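Local coordinates for hydrogenase maturation factor (Thermoanaerobacter tengcongensis, PDB 3VTH), which probably transfers a carbamoyl group from carbamoyl phosphate, with ATP, to the C-terminal cysteine of HypE during maturation of [NiFe]-hydrogenases, at residues Asp514-Gly519 / Leu536-Leu541; Lys550-Ala555 / Ser575-Ile580; Ile639-Arg644 / Arg689-Ile694. All blocks are in the same frame, centred on the assembly; numbering follows the deposited sequence.

Overall arrangement
All three contacts lie in the second subdomain of the Kae1-like carbamoyltransferase domain. They follow one another along the chain, each closing before the next opens. Contact 1 joins strands 517-525 and 530-542, a beta hairpin of a mixed sheet. Contact 2 joins helices 551-559 and 575-587; its centre is about 19 Å from that of contact 1, and the two touch where Leu541 meets Thr554. Contact 3 joins strand 639-641 of the same sheet to the end of helix 666-692, its centre about 20 Å from that of contact 1. Contacts 2 and 3 have centres about 36 Å apart. Of the three, only contact 1 lies near the iron and the bound adenosyl ligand; the others tie together outlying parts of the same domain.

Contact 1. Residues Asp514-Gly519 / Leu536-Leu541; sequences DGNVWG and LKYKPL
Two groups grip Asp514 OD1 from opposite faces of the carboxylate. Asn516 N donates from one side, which closes an Asx turn. Trp518 NE1 donates from the other, 2.9 Å from Asp514 OD1. The second oxygen reaches across the contact: Tyr538 OH donates to the syn lone pair of Asp514 OD2 at 2.5 Å. Carboxylate and phenol ring are turned 49° apart. Asp514 CG sits between its backbone N and carbonyl carbon (chi1 62°); with this torsion OD1 comes within reach of Asn516 N and Trp518 NE1. The Asx turn leads into strand 517-525, which forms a beta hairpin with strand 530-542; Tyr538 sits where the second strand is interrupted. The Trp518 side chain is about 6 Å from that of Asp507, an iron ligand. Asn516 ND2 lies over one face of the Tyr538 ring, toward its rim, 3.4 Å from Tyr538 CE2; Asn516 CB is 3.5 Å from Tyr538 CE1. The Asn516 amide is inclined 61° to that ring. With an alanine in place of Tyr538, Asp514 OD2 would probably lose its short phenol bond and the Asn516 amide the ring it lies over. Arg532 also bonds Tyr538 OH and forms a cation-pi contact with Trp518.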
loop_
_atom_site.group_PDB
_atom_site.type_symbol
_atom_site.label_atom_id
_atom_site.label_comp_id
_atom_site.label_asym_id
_atom_site.label_seq_id
_atom_site.Cartn_x
_atom_site.Cartn_y
_atom_site.Cartn_z
ATOM N N ASP A 514 1.621 -29.251 5.784
ATOM C CA ASP A 514 1.536 -30.640 5.392
ATOM C C ASP A 514 2.177 -30.897 4.019
ATOM O O ASP A 514 1.909 -31.929 3.381
ATOM C CB ASP A 514 0.074 -31.116 5.419
ATOM C CG ASP A 514 -0.823 -30.351 4.428
ATOM O OD1 ASP A 514 -0.377 -29.342 3.829
ATOM O OD2 ASP A 514 -1.994 -30.751 4.285
ATOM N N GLY A 515 3.015 -29.964 3.576
ATOM C CA GLY A 515 3.705 -30.081 2.282
ATOM C C GLY A 515 2.812 -29.750 1.093
ATOM O O GLY A 515 3.203 -29.942 -0.069
ATOM N N ASN A 516 1.601 -29.279 1.369
ATOM C CA ASN A 516 0.707 -28.903 0.281
ATOM C C ASN A 516 0.548 -27.408 0.223
ATOM O O ASN A 516 0.956 -26.699 1.146
ATOM C CB ASN A 516 -0.650 -29.606 0.414
ATOM C CG ASN A 516 -0.535 -31.126 0.291
ATOM O OD1 ASN A 516 0.250 -31.640 -0.508
ATOM N ND2 ASN A 516 -1.309 -31.850 1.101
ATOM N N VAL A 517 -0.023 -26.924 -0.874
ATOM C CA VAL A 517 -0.318 -25.512 -1.033
ATOM C C VAL A 517 -1.659 -25.202 -0.371
ATOM O O VAL A 517 -2.643 -25.927 -0.593
ATOM C CB VAL A 517 -0.373 -25.143 -2.528
ATOM C CG1 VAL A 517 -0.896 -23.717 -2.732
ATOM C CG2 VAL A 517 1.016 -25.338 -3.179
ATOM N N TRP A 518 -1.690 -24.146 0.446
ATOM C CA TRP A 518 -2.895 -23.718 1.155
ATOM C C TRP A 518 -3.379 -22.404 0.554
ATOM O O TRP A 518 -2.661 -21.784 -0.243
ATOM C CB TRP A 518 -2.593 -23.511 2.637
ATOM C CG TRP A 518 -2.368 -24.761 3.445
ATOM C CD1 TRP A 518 -2.185 -26.044 2.978
ATOM C CD2 TRP A 518 -2.243 -24.835 4.877
ATOM N NE1 TRP A 518 -1.969 -26.900 4.034
ATOM C CE2 TRP A 518 -2.010 -26.190 5.208
ATOM C CE3 TRP A 518 -2.322 -23.887 5.910
ATOM C CZ2 TRP A 518 -1.840 -26.628 6.539
ATOM C CZ3 TRP A 518 -2.164 -24.320 7.234
ATOM C CH2 TRP A 518 -1.932 -25.680 7.532
ATOM N N GLY A 519 -4.568 -21.950 0.934
ATOM C CA GLY A 519 -5.150 -20.762 0.272
ATOM C C GLY A 519 -6.666 -20.716 0.271
ATOM O O GLY A 519 -7.270 -19.807 -0.298
ATOM N N LEU A 536 -10.365 -26.641 1.362
ATOM C CA LEU A 536 -10.898 -27.275 0.148
ATOM C C LEU A 536 -10.212 -28.614 -0.109
ATOM O O LEU A 536 -9.032 -28.758 0.208
ATOM C CB LEU A 536 -10.724 -26.348 -1.059
ATOM C CG LEU A 536 -11.582 -25.079 -1.082
ATOM C CD1 LEU A 536 -11.327 -24.260 -2.373
ATOM C CD2 LEU A 536 -13.079 -25.400 -0.941
ATOM N N LYS A 537 -10.949 -29.596 -0.652
ATOM C CA LYS A 537 -10.374 -30.909 -0.953
ATOM C C LYS A 537 -9.204 -30.728 -1.915
ATOM O O LYS A 537 -9.349 -30.093 -2.962
ATOM C CB LYS A 537 -11.418 -31.880 -1.546
ATOM C CG LYS A 537 -10.891 -33.319 -1.714
ATOM C CD LYS A 537 -11.918 -34.231 -2.423
ATOM C CE LYS A 537 -11.413 -35.688 -2.497
ATOM N NZ LYS A 537 -12.400 -36.515 -3.273
ATOM N N TYR A 538 -8.037 -31.243 -1.525
ATOM C CA TYR A 538 -6.804 -31.087 -2.313
ATOM C C TYR A 538 -6.952 -31.557 -3.762
ATOM O O TYR A 538 -7.445 -32.654 -3.994
ATOM C CB TYR A 538 -5.669 -31.879 -1.659
ATOM C CG TYR A 538 -5.108 -31.210 -0.435
ATOM C CD1 TYR A 538 -4.612 -29.912 -0.506
ATOM C CD2 TYR A 538 -5.046 -31.882 0.788
ATOM C CE1 TYR A 538 -4.082 -29.279 0.616
ATOM C CE2 TYR A 538 -4.511 -31.262 1.912
ATOM C CZ TYR A 538 -4.037 -29.949 1.804
ATOM O OH TYR A 538 -3.494 -29.298 2.880
ATOM N N LYS A 539 -6.523 -30.722 -4.713
ATOM C CA LYS A 539 -6.502 -31.084 -6.127
ATOM C C LYS A 539 -5.074 -31.013 -6.633
ATOM O O LYS A 539 -4.305 -30.129 -6.204
ATOM C CB LYS A 539 -7.378 -30.126 -6.961
ATOM C CG LYS A 539 -8.846 -30.077 -6.535
ATOM C CD LYS A 539 -9.528 -31.434 -6.822
ATOM C CE LYS A 539 -10.938 -31.475 -6.252
ATOM N NZ LYS A 539 -11.525 -32.855 -6.298
ATOM N N PRO A 540 -4.714 -31.919 -7.560
ATOM C CA PRO A 540 -3.361 -31.915 -8.113
ATOM C C PRO A 540 -3.176 -30.721 -9.053
ATOM O O PRO A 540 -4.104 -30.346 -9.781
ATOM C CB PRO A 540 -3.288 -33.243 -8.884
ATOM C CG PRO A 540 -4.721 -33.503 -9.325
ATOM C CD PRO A 540 -5.570 -32.963 -8.167
ATOM N N LEU A 541 -2.001 -30.119 -9.023
ATOM C CA LEU A 541 -1.700 -29.010 -9.903
ATOM C C LEU A 541 -0.441 -29.393 -10.669
ATOM O O LEU A 541 0.647 -29.356 -10.112
ATOM C CB LEU A 541 -1.461 -27.742 -9.069
ATOM C CG LEU A 541 -1.598 -26.403 -9.772
ATOM C CD1 LEU A 541 -3.070 -26.035 -9.815
ATOM C CD2 LEU A 541 -0.814 -25.319 -9.024
#

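Contact 2. Residues Lys550-Ala555 / Ser575-Ile580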
loop_
_atom_site.group_PDB
_atom_site.type_symbol
_atom_site.label_atom_id
_atom_site.label_comp_id
_atom_site.label_asym_id
_atom_site.label_seq_id
_atom_site.Cartn_x
_atom_site.Cartn_y
_atom_site.Cartn_z
ATOM N N LYS A 550 -0.847 -20.809 -17.438
ATOM C CA LYS A 550 -1.662 -21.671 -18.305
ATOM C C LYS A 550 -2.797 -22.294 -17.482
ATOM O O LYS A 550 -2.721 -23.453 -17.069
ATOM C CB LYS A 550 -0.804 -22.737 -18.991
ATOM C CG LYS A 550 0.203 -22.171 -19.997
ATOM C CD LYS A 550 0.569 -23.186 -21.050
ATOM C CE LYS A 550 1.147 -22.514 -22.290
ATOM N NZ LYS A 550 0.668 -23.185 -23.542
ATOM N N ILE A 551 -3.841 -21.504 -17.240
ATOM C CA ILE A 551 -4.871 -21.869 -16.269
ATOM C C ILE A 551 -5.787 -23.018 -16.690
ATOM O O ILE A 551 -6.481 -23.581 -15.850
ATOM C CB ILE A 551 -5.719 -20.654 -15.790
ATOM C CG1 ILE A 551 -6.643 -20.144 -16.895
ATOM C CG2 ILE A 551 -4.810 -19.538 -15.232
ATOM C CD1 ILE A 551 -7.618 -19.068 -16.406
ATOM N N TYR A 552 -5.801 -23.370 -17.974
ATOM C CA TYR A 552 -6.529 -24.575 -18.369
ATOM C C TYR A 552 -5.913 -25.816 -17.701
ATOM O O TYR A 552 -6.613 -26.789 -17.450
ATOM C CB TYR A 552 -6.625 -24.729 -19.896
ATOM C CG TYR A 552 -5.287 -24.865 -20.593
ATOM C CD1 TYR A 552 -4.571 -23.734 -21.000
ATOM C CD2 TYR A 552 -4.741 -26.128 -20.860
ATOM C CE1 TYR A 552 -3.337 -23.860 -21.647
ATOM C CE2 TYR A 552 -3.516 -26.263 -21.506
ATOM C CZ TYR A 552 -2.821 -25.129 -21.895
ATOM O OH TYR A 552 -1.605 -25.262 -22.529
ATOM N N ARG A 553 -4.613 -25.755 -17.384
ATOM C CA ARG A 553 -3.932 -26.813 -16.630
ATOM C C ARG A 553 -4.429 -26.889 -15.191
ATOM O O ARG A 553 -4.531 -27.971 -14.607
ATOM C CB ARG A 553 -2.420 -26.589 -16.625
ATOM C CG ARG A 553 -1.749 -26.663 -18.004
ATOM C CD ARG A 553 -0.266 -26.302 -17.903
ATOM N NE ARG A 553 0.492 -27.231 -17.058
ATOM C CZ ARG A 553 1.346 -28.149 -17.510
ATOM N NH1 ARG A 553 1.589 -28.279 -18.812
ATOM N NH2 ARG A 553 1.973 -28.941 -16.652
ATOM N N THR A 554 -4.731 -25.730 -14.618
ATOM C CA THR A 554 -5.311 -25.678 -13.289
ATOM C C THR A 554 -6.690 -26.315 -13.322
ATOM O O THR A 554 -7.018 -27.125 -12.454
ATOM C CB THR A 554 -5.408 -24.231 -12.751
ATOM O OG1 THR A 554 -4.091 -23.756 -12.482
ATOM C CG2 THR A 554 -6.213 -24.193 -11.453
ATOM N N ALA A 555 -7.488 -25.968 -14.331
ATOM C CA ALA A 555 -8.815 -26.567 -14.475
ATOM C C ALA A 555 -8.737 -28.090 -14.621
ATOM O O ALA A 555 -9.527 -28.814 -14.017
ATOM C CB ALA A 555 -9.569 -25.953 -15.650
ATOM N N SER A 575 -4.584 -32.502 -28.023
ATOM C CA SER A 575 -4.674 -33.914 -27.658
ATOM C C SER A 575 -3.399 -34.491 -27.023
ATOM O O SER A 575 -3.465 -35.244 -26.049
ATOM C CB SER A 575 -5.068 -34.713 -28.900
ATOM O OG SER A 575 -5.140 -36.097 -28.632
ATOM N N ARG A 576 -2.248 -34.134 -27.583
ATOM C CA ARG A 576 -0.969 -34.632 -27.093
ATOM C C ARG A 576 -0.628 -33.997 -25.748
ATOM O O ARG A 576 -0.256 -34.698 -24.809
ATOM C CB ARG A 576 0.132 -34.416 -28.138
ATOM C CG ARG A 576 0.044 -35.435 -29.277
ATOM C CD ARG A 576 0.594 -34.935 -30.613
ATOM N NE ARG A 576 -0.066 -35.628 -31.718
ATOM C CZ ARG A 576 0.345 -35.635 -32.986
ATOM N NH1 ARG A 576 1.441 -34.983 -33.356
ATOM N NH2 ARG A 576 -0.347 -36.307 -33.896
ATOM N N GLU A 577 -0.798 -32.680 -25.650
ATOM C CA GLU A 577 -0.608 -31.971 -24.391
ATOM C C GLU A 577 -1.536 -32.487 -23.282
ATOM O O GLU A 577 -1.110 -32.631 -22.130
ATOM C CB GLU A 577 -0.782 -30.463 -24.586
ATOM C CG GLU A 577 -0.590 -29.633 -23.311
ATOM C CD GLU A 577 -0.657 -28.130 -23.557
ATOM O OE1 GLU A 577 -1.082 -27.709 -24.661
ATOM O OE2 GLU A 577 -0.278 -27.368 -22.644
ATOM N N LEU A 578 -2.789 -32.778 -23.632
ATOM C CA LEU A 578 -3.750 -33.325 -22.671
ATOM C C LEU A 578 -3.269 -34.659 -22.081
ATOM O O LEU A 578 -3.258 -34.835 -20.864
ATOM C CB LEU A 578 -5.138 -33.504 -23.299
ATOM C CG LEU A 578 -6.180 -34.186 -22.396
ATOM C CD1 LEU A 578 -6.544 -33.275 -21.210
ATOM C CD2 LEU A 578 -7.426 -34.578 -23.181
ATOM N N ASP A 579 -2.885 -35.583 -22.956
ATOM C CA ASP A 579 -2.362 -36.890 -22.554
ATOM C C ASP A 579 -1.224 -36.737 -21.537
ATOM O O ASP A 579 -1.198 -37.408 -20.502
ATOM C CB ASP A 579 -1.856 -37.640 -23.789
ATOM C CG ASP A 579 -1.482 -39.088 -23.493
ATOM O OD1 ASP A 579 -2.381 -39.869 -23.094
ATOM O OD2 ASP A 579 -0.294 -39.449 -23.688
ATOM N N ILE A 580 -0.296 -35.838 -21.841
ATOM C CA ILE A 580 0.879 -35.629 -21.013
ATOM C C ILE A 580 0.505 -35.074 -19.646
ATOM O O ILE A 580 0.984 -35.566 -18.608
ATOM C CB ILE A 580 1.904 -34.743 -21.751
ATOM C CG1 ILE A 580 2.474 -35.531 -22.942
ATOM C CG2 ILE A 580 2.992 -34.243 -20.800
ATOM C CD1 ILE A 580 3.325 -34.723 -23.911
HETATM O O HOH W 1 1.213 -26.517 -20.764
#
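The Glu577 carboxylate lies at the edge of the Tyr552 ring, with Glu577 CD in the ring plane. The two planes are 84° apart, almost perpendicular. Glu577 OE2 also lies at the edge of the Arg553 guanidinium, near its plane. This is a contact between two helices, 551-559 and 575-587, in the second subdomain of the Kae1-like domain, away from the annotated sites. The side chains of Tyr552 and Glu577 approach from opposite directions. Glu577 CG is anti to its backbone N (chi1 -180°), and the extended chain beyond carries the carboxylate across to the first helix. There Tyr552 OH donates to Glu577 OE2 over 2.5 Å, a very short bond. Lys550 NZ gives a hydrogen bond to Tyr552 OH at 3.2 Å. Lys550 NZ and Arg553 NH1 each lie 4.4 Å from Glu577 OE2, beyond salt-bridge range. These two positive groups would probably favour a charged carboxylate. Lys612 forms a cation-pi contact with Tyr552. Arg553 has its main polar partner outside the two segments, where NH2 bonds the backbone O of Pro542. Its other terminal nitrogen turns to the contact through a water, which accepts from Arg553 NH1 at 2.7 Å and donates to Glu577 OE2 at 2.5 Å.

Contact 3. Residues Ile639-Arg644 / Arg689-Ile694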
loop_
_atom_site.group_PDB
_atom_site.type_symbol
_atom_site.label_atom_id
_atom_site.label_comp_id
_atom_site.label_asym_id
_atom_site.label_seq_id
_atom_site.Cartn_x
_atom_site.Cartn_y
_atom_site.Cartn_z
ATOM N N ILE A 639 -20.373 -30.399 2.864
ATOM C CA ILE A 639 -19.254 -30.311 3.809
ATOM C C ILE A 639 -19.096 -31.681 4.448
ATOM O O ILE A 639 -20.050 -32.215 5.035
ATOM C CB ILE A 639 -19.467 -29.239 4.915
ATOM C CG1 ILE A 639 -19.730 -27.864 4.298
ATOM C CG2 ILE A 639 -18.257 -29.175 5.870
ATOM C CD1 ILE A 639 -20.199 -26.818 5.311
ATOM N N LEU A 640 -17.906 -32.259 4.305
ATOM C CA LEU A 640 -17.606 -33.532 4.948
ATOM C C LEU A 640 -16.683 -33.316 6.153
ATOM O O LEU A 640 -15.629 -32.671 6.046
ATOM C CB LEU A 640 -16.996 -34.528 3.951
ATOM C CG LEU A 640 -17.762 -34.882 2.669
ATOM C CD1 LEU A 640 -16.996 -35.963 1.889
ATOM C CD2 LEU A 640 -19.198 -35.366 2.969
ATOM N N LYS A 641 -17.094 -33.831 7.303
ATOM C CA LYS A 641 -16.329 -33.634 8.526
ATOM C C LYS A 641 -15.634 -34.928 8.914
ATOM O O LYS A 641 -16.292 -35.906 9.271
ATOM C CB LYS A 641 -17.228 -33.120 9.669
ATOM C CG LYS A 641 -16.568 -33.083 11.078
ATOM C CD LYS A 641 -15.285 -32.250 11.100
ATOM C CE LYS A 641 -14.547 -32.382 12.433
ATOM N NZ LYS A 641 -15.111 -31.473 13.458
ATOM N N GLU A 642 -14.307 -34.952 8.809
ATOM C CA GLU A 642 -13.536 -36.063 9.391
ATOM C C GLU A 642 -12.636 -35.479 10.483
ATOM O O GLU A 642 -13.136 -35.039 11.524
ATOM C CB GLU A 642 -12.757 -36.835 8.319
ATOM C CG GLU A 642 -13.645 -37.635 7.347
ATOM C CD GLU A 642 -14.391 -38.787 8.017
ATOM O OE1 GLU A 642 -13.917 -39.304 9.061
ATOM O OE2 GLU A 642 -15.454 -39.191 7.495
ATOM N N ASP A 643 -11.329 -35.444 10.253
ATOM C CA ASP A 643 -10.449 -34.668 11.133
ATOM C C ASP A 643 -10.763 -33.188 10.972
ATOM O O ASP A 643 -10.811 -32.438 11.949
ATOM C CB ASP A 643 -8.984 -34.939 10.809
ATOM C CG ASP A 643 -8.500 -36.260 11.378
ATOM O OD1 ASP A 643 -9.115 -36.756 12.353
ATOM O OD2 ASP A 643 -7.502 -36.800 10.848
ATOM N N ARG A 644 -10.985 -32.776 9.728
ATOM C CA ARG A 644 -11.318 -31.388 9.428
ATOM C C ARG A 644 -12.572 -31.306 8.580
ATOM O O ARG A 644 -13.020 -32.319 8.045
ATOM C CB ARG A 644 -10.148 -30.724 8.712
ATOM C CG ARG A 644 -9.062 -30.304 9.677
ATOM C CD ARG A 644 -7.810 -29.882 8.955
ATOM N NE ARG A 644 -6.913 -31.015 8.834
ATOM C CZ ARG A 644 -6.007 -31.364 9.745
ATOM N NH1 ARG A 644 -5.259 -32.433 9.531
ATOM N NH2 ARG A 644 -5.847 -30.655 10.863
ATOM N N ARG A 689 -18.443 -21.371 15.282
ATOM C CA ARG A 689 -18.996 -20.626 16.423
ATOM C C ARG A 689 -19.814 -21.519 17.372
ATOM O O ARG A 689 -19.705 -21.400 18.597
ATOM C CB ARG A 689 -19.833 -19.423 15.950
ATOM C CG ARG A 689 -20.596 -18.703 17.077
ATOM C CD ARG A 689 -21.133 -17.351 16.636
ATOM N NE ARG A 689 -22.239 -17.496 15.698
ATOM C CZ ARG A 689 -22.938 -16.491 15.179
ATOM N NH1 ARG A 689 -22.671 -15.220 15.494
ATOM N NH2 ARG A 689 -23.914 -16.768 14.334
ATOM N N LYS A 690 -20.638 -22.398 16.799
ATOM C CA LYS A 690 -21.460 -23.315 17.591
ATOM C C LYS A 690 -20.562 -24.225 18.450
ATOM O O LYS A 690 -20.842 -24.430 19.625
ATOM C CB LYS A 690 -22.391 -24.136 16.681
ATOM C CG LYS A 690 -23.735 -24.516 17.301
ATOM C CD LYS A 690 -23.699 -25.887 17.953
ATOM C CE LYS A 690 -24.744 -26.020 19.055
ATOM N NZ LYS A 690 -24.398 -25.169 20.242
ATOM N N GLU A 691 -19.468 -24.722 17.865
ATOM C CA GLU A 691 -18.485 -25.554 18.577
ATOM C C GLU A 691 -17.686 -24.808 19.652
ATOM O O GLU A 691 -17.494 -25.327 20.752
ATOM C CB GLU A 691 -17.493 -26.187 17.597
ATOM C CG GLU A 691 -17.954 -27.463 16.915
ATOM C CD GLU A 691 -16.879 -28.048 15.992
ATOM O OE1 GLU A 691 -16.632 -27.463 14.909
ATOM O OE2 GLU A 691 -16.279 -29.093 16.349
ATOM N N THR A 692 -17.223 -23.599 19.331
ATOM C CA THR A 692 -16.207 -22.901 20.136
ATOM C C THR A 692 -16.707 -21.687 20.926
ATOM O O THR A 692 -16.024 -21.222 21.832
ATOM C CB THR A 692 -15.038 -22.420 19.252
ATOM O OG1 THR A 692 -15.541 -21.537 18.236
ATOM C CG2 THR A 692 -14.325 -23.606 18.583
ATOM N N GLY A 693 -17.877 -21.159 20.574
ATOM C CA GLY A 693 -18.358 -19.907 21.165
ATOM C C GLY A 693 -17.705 -18.650 20.581
ATOM O O GLY A 693 -18.105 -17.540 20.920
ATOM N N ILE A 694 -16.714 -18.816 19.696
ATOM C CA ILE A 694 -15.998 -17.672 19.088
ATOM C C ILE A 694 -16.885 -16.870 18.131
ATOM O O ILE A 694 -17.496 -17.428 17.221
ATOM C CB ILE A 694 -14.671 -18.107 18.411
ATOM C CG1 ILE A 694 -13.730 -18.697 19.469
ATOM C CG2 ILE A 694 -14.003 -16.923 17.680
ATOM C CD1 ILE A 694 -12.504 -19.376 18.904
#
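Lys641 and Glu691 come from opposite directions and meet through their charged ends, with Lys641 NZ 3.9 Å from Glu691 OE2. This is a long salt bridge. Lys641 starts from strand 639-641, with CG anti to its backbone N (chi1 171°). Two kinks, at chi2 (56°) and chi4, shorten its reach. Glu691 comes from the last turn of helix 666-692. Its CG lies beside the backbone N (chi1 -83°), and the chain is extended from there to the carboxylate. The other oxygen, Glu691 OE1, has a firmer partner outside the two segments, the hydroxyl of Tyr645. Lys641 also makes a cation-pi contact with Tyr645, on the neighbouring strand 645-647. Tyr645 is therefore a partner of both charged side chains. The helix ends just beyond Glu691. Gly693, the first residue to leave helical geometry, has positive phi, and its N bonds Arg689 O at 2.7 Å. The contact thus links an edge of the mixed sheet to the end of a helix. Both charged residues are exposed and their separation is long, so the attraction is likely to be modest and partly screened by solvent.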